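Local coordinates for protein Udp-n-acetylglucosamine pyrophosphorylase (Trypanosoma brucei, PDB 4BQH) that probably catalyses the formation of UDP-N-acetylglucosamine and diphosphate from UTP and N-acetylglucosamine 1-phosphate, at residues H365-R373 with L406-D414. Residues are numbered along the deposited sequence; the frame is centred on the assembly and turned at random. Where two conformers were deposited one is given.
Sequences HFMSLAAER and LFRFVDECD
Phe366 lays its ring against the backbone of 406-413, carried there by a chi1 of 178° that sets CG opposite the backbone N. The leading atom CZ meets Phe407 CD1 at the edge of the Phe407 ring and in its plane, the two side chains crossing at about a right angle; CZ also lies 3.5 Å from Leu406 O, which sits at the Phe366 ring edge, near its plane. Val410 CA and CB approach CE1, while Cys413 SG sits at the ring edge, a sulfur-aromatic contact 5.4 Å from the centroid. A flat, apolar ring suits this buried place, packed against backbone and side chains alike; Ala370 CB covers one ring face, and being small it also lets Leu406 CB come within 4.1 Å of Ala370 CB.

Cys413 serves a second ring. Its SG stands over the face of His365, 4.4 Å from the centroid and 9° off the normal; CB lies over the same face, offset toward the rim, and His365 CE1 comes 3.0 Å from Cys413 O. One compact, polarisable residue thus fits between two aromatics. One turn along the helix, Leu369 forks over the loop: CD1 rests 3.5 Å from Glu412 O, and CD2 reaches Phe409 CB.

Arg373 does two jobs. Its CB lies over the centre of the Phe409 ring, 4.0 Å from the centroid in a CH-pi contact, and Arg408 CG covers the opposite face. The bend at chi2 (-68°) then turns the guanidinium toward Glu412, whose OE1 takes both NE (2.8 Å) and NH2, side-on and in the guanidinium plane. This double grip probably favours a charged carboxylate at the partly exposed margin.

Val304 of strand 304-309 backs Phe366, Phe407 and Val410; on the helix, Ala371, pointing away from 406-414, touches the bound inhibitor. The contact is thus helix-on-loop packing: helix 364-374, directly after strand 359-363 of the central mixed sheet, meets the connection between strands 394-400 and 423-427 in a GT-A-type nucleotidyltransferase fold.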
loop_
_atom_site.group_PDB
_atom_site.type_symbol
_atom_site.label_atom_id
_atom_site.label_comp_id
_atom_site.label_asym_id
_atom_site.label_seq_id
_atom_site.Cartn_x
_atom_site.Cartn_y
_atom_site.Cartn_z
ATOM N N HIS A 365 -5.441 -12.437 -11.484
ATOM C CA HIS A 365 -6.126 -13.691 -11.151
ATOM C C HIS A 365 -6.285 -13.855 -9.658
ATOM O O HIS A 365 -7.386 -14.202 -9.190
ATOM C CB HIS A 365 -5.375 -14.906 -11.704
ATOM C CG HIS A 365 -6.165 -16.205 -11.623
ATOM N ND1 HIS A 365 -5.687 -17.369 -12.096
ATOM C CD2 HIS A 365 -7.448 -16.477 -11.150
ATOM C CE1 HIS A 365 -6.598 -18.349 -11.897
ATOM N NE2 HIS A 365 -7.664 -17.810 -11.312
ATOM N N PHE A 366 -5.204 -13.618 -8.897
ATOM C CA PHE A 366 -5.331 -13.690 -7.429
ATOM C C PHE A 366 -6.340 -12.672 -6.899
ATOM O O PHE A 366 -7.140 -13.003 -6.017
ATOM C CB PHE A 366 -3.983 -13.533 -6.694
ATOM C CG PHE A 366 -4.130 -13.559 -5.195
ATOM C CD1 PHE A 366 -4.334 -14.760 -4.534
ATOM C CD2 PHE A 366 -4.161 -12.375 -4.451
ATOM C CE1 PHE A 366 -4.537 -14.782 -3.153
ATOM C CE2 PHE A 366 -4.325 -12.415 -3.063
ATOM C CZ PHE A 366 -4.505 -13.620 -2.423
ATOM N N MET A 367 -6.280 -11.432 -7.393
ATOM C CA MET A 367 -7.231 -10.426 -6.897
ATOM C C MET A 367 -8.672 -10.895 -7.105
ATOM O O MET A 367 -9.534 -10.700 -6.240
ATOM C CB MET A 367 -6.983 -9.072 -7.548
ATOM C CG MET A 367 -5.588 -8.505 -7.268
ATOM S SD MET A 367 -5.142 -8.371 -5.531
ATOM C CE MET A 367 -6.240 -7.041 -5.004
ATOM N N SER A 368 -8.933 -11.472 -8.275
ATOM C CA SER A 368 -10.248 -12.036 -8.603
ATOM C C SER A 368 -10.647 -13.197 -7.695
ATOM O O SER A 368 -11.757 -13.246 -7.167
ATOM C CB SER A 368 -10.248 -12.527 -10.055
ATOM O OG SER A 368 -10.031 -11.449 -10.945
ATOM N N LEU A 369 -9.753 -14.159 -7.533
ATOM C CA LEU A 369 -10.102 -15.367 -6.804
ATOM C C LEU A 369 -10.252 -15.033 -5.327
ATOM O O LEU A 369 -11.129 -15.584 -4.658
ATOM C CB LEU A 369 -9.008 -16.441 -6.987
ATOM C CG LEU A 369 -9.261 -17.817 -6.332
ATOM C CD1 LEU A 369 -8.637 -18.922 -7.176
ATOM C CD2 LEU A 369 -8.616 -17.892 -4.961
ATOM N N ALA A 370 -9.359 -14.185 -4.817
ATOM C CA ALA A 370 -9.376 -13.820 -3.402
ATOM C C ALA A 370 -10.677 -13.121 -3.104
ATOM O O ALA A 370 -11.295 -13.378 -2.057
ATOM C CB ALA A 370 -8.198 -12.913 -3.038
ATOM N N ALA A 371 -11.104 -12.241 -4.007
ATOM C CA ALA A 371 -12.393 -11.550 -3.790
ATOM C C ALA A 371 -13.560 -12.533 -3.720
ATOM O O ALA A 371 -14.387 -12.441 -2.802
ATOM C CB ALA A 371 -12.635 -10.477 -4.836
ATOM N N GLU A 372 -13.581 -13.501 -4.639
ATOM C CA GLU A 372 -14.620 -14.545 -4.634
ATOM C C GLU A 372 -14.597 -15.313 -3.315
ATOM O O GLU A 372 -15.639 -15.474 -2.669
ATOM C CB GLU A 372 -14.456 -15.488 -5.831
ATOM C CG GLU A 372 -15.764 -16.145 -6.271
ATOM C CD GLU A 372 -15.791 -16.475 -7.768
ATOM O OE1 GLU A 372 -15.076 -17.407 -8.158
ATOM O OE2 GLU A 372 -16.536 -15.807 -8.547
ATOM N N ARG A 373 -13.414 -15.764 -2.892
ATOM C CA ARG A 373 -13.312 -16.489 -1.614
ATOM C C ARG A 373 -13.715 -15.627 -0.438
ATOM O O ARG A 373 -14.310 -16.112 0.525
ATOM C CB ARG A 373 -11.902 -16.999 -1.360
ATOM C CG ARG A 373 -11.437 -18.085 -2.322
ATOM C CD ARG A 373 -12.171 -19.440 -2.175
ATOM N NE ARG A 373 -11.615 -20.263 -3.229
ATOM C CZ ARG A 373 -12.024 -20.267 -4.496
ATOM N NH1 ARG A 373 -13.110 -19.593 -4.883
ATOM N NH2 ARG A 373 -11.361 -21.000 -5.375
ATOM N N LEU A 406 -5.891 -13.467 3.103
ATOM C CA LEU A 406 -6.304 -14.197 1.907
ATOM C C LEU A 406 -5.168 -14.978 1.240
ATOM O O LEU A 406 -5.410 -15.691 0.248
ATOM C CB LEU A 406 -6.951 -13.243 0.890
ATOM C CG LEU A 406 -8.369 -12.729 1.241
ATOM C CD1 LEU A 406 -9.408 -13.830 1.366
ATOM C CD2 LEU A 406 -8.309 -11.927 2.520
ATOM N N PHE A 407 -3.942 -14.851 1.737
ATOM C CA PHE A 407 -2.840 -15.516 1.032
ATOM C C PHE A 407 -2.934 -17.041 1.106
ATOM O O PHE A 407 -2.330 -17.735 0.294
ATOM C CB PHE A 407 -1.463 -15.064 1.539
ATOM C CG PHE A 407 -1.183 -13.600 1.312
ATOM C CD1 PHE A 407 -1.842 -12.895 0.323
ATOM C CD2 PHE A 407 -0.195 -12.959 2.066
ATOM C CE1 PHE A 407 -1.563 -11.535 0.113
ATOM C CE2 PHE A 407 0.085 -11.612 1.876
ATOM C CZ PHE A 407 -0.606 -10.909 0.904
ATOM N N ARG A 408 -3.679 -17.554 2.088
ATOM C CA ARG A 408 -3.914 -19.005 2.192
ATOM C C ARG A 408 -4.558 -19.598 0.923
ATOM O O ARG A 408 -4.488 -20.808 0.710
ATOM C CB ARG A 408 -4.805 -19.290 3.402
ATOM C CG ARG A 408 -6.200 -18.739 3.258
ATOM C CD ARG A 408 -7.153 -19.492 4.164
ATOM N NE ARG A 408 -7.389 -18.775 5.394
ATOM C CZ ARG A 408 -8.199 -19.217 6.357
ATOM N NH1 ARG A 408 -8.853 -20.373 6.219
ATOM N NH2 ARG A 408 -8.352 -18.505 7.455
ATOM N N PHE A 409 -5.175 -18.742 0.097
ATOM C CA PHE A 409 -5.846 -19.182 -1.130
ATOM C C PHE A 409 -4.977 -19.137 -2.373
ATOM O O PHE A 409 -5.443 -19.516 -3.464
ATOM C CB PHE A 409 -7.129 -18.365 -1.368
ATOM C CG PHE A 409 -8.098 -18.456 -0.233
ATOM C CD1 PHE A 409 -8.749 -19.662 0.045
ATOM C CD2 PHE A 409 -8.354 -17.349 0.565
ATOM C CE1 PHE A 409 -9.646 -19.753 1.109
ATOM C CE2 PHE A 409 -9.230 -17.421 1.645
ATOM C CZ PHE A 409 -9.895 -18.634 1.905
ATOM N N VAL A 410 -3.727 -18.690 -2.225
ATOM C CA VAL A 410 -2.898 -18.349 -3.393
ATOM C C VAL A 410 -2.723 -19.488 -4.399
ATOM O O VAL A 410 -2.755 -19.254 -5.604
ATOM C CB VAL A 410 -1.525 -17.803 -2.967
ATOM C CG1 VAL A 410 -0.705 -18.889 -2.248
ATOM C CG2 VAL A 410 -0.781 -17.207 -4.164
ATOM N N ASP A 411 -2.569 -20.718 -3.925
ATOM C CA ASP A 411 -2.286 -21.783 -4.892
ATOM C C ASP A 411 -3.516 -22.294 -5.622
ATOM O O ASP A 411 -3.402 -23.057 -6.595
ATOM C CB ASP A 411 -1.488 -22.905 -4.224
ATOM C CG ASP A 411 -0.070 -22.456 -3.897
ATOM O OD1 ASP A 411 0.574 -21.845 -4.772
ATOM O OD2 ASP A 411 0.399 -22.705 -2.778
ATOM N N GLU A 412 -4.692 -21.861 -5.176
ATOM C CA GLU A 412 -5.937 -22.195 -5.882
ATOM C C GLU A 412 -6.024 -21.518 -7.249
ATOM O O GLU A 412 -6.883 -21.860 -8.060
ATOM C CB GLU A 412 -7.139 -21.830 -5.014
ATOM C CG GLU A 412 -7.124 -22.621 -3.719
ATOM C CD GLU A 412 -8.301 -22.327 -2.838
ATOM O OE1 GLU A 412 -9.209 -21.607 -3.278
ATOM O OE2 GLU A 412 -8.319 -22.829 -1.698
ATOM N N CYS A 413 -5.108 -20.582 -7.514
ATOM C CA CYS A 413 -5.067 -19.899 -8.796
ATOM C C CYS A 413 -4.484 -20.768 -9.911
ATOM O O CYS A 413 -4.631 -20.432 -11.084
ATOM C CB CYS A 413 -4.219 -18.620 -8.697
ATOM S SG CYS A 413 -4.918 -17.377 -7.578
ATOM N N ASP A 414 -3.759 -21.821 -9.550
ATOM C CA ASP A 414 -3.136 -22.687 -10.565
ATOM C C ASP A 414 -3.788 -24.070 -10.583
ATOM O O ASP A 414 -4.113 -24.616 -9.539
ATOM C CB ASP A 414 -1.622 -22.815 -10.344
ATOM C CG ASP A 414 -0.880 -21.494 -10.533
ATOM O OD1 ASP A 414 -1.180 -20.763 -11.494
ATOM O OD2 ASP A 414 0.006 -21.200 -9.694
#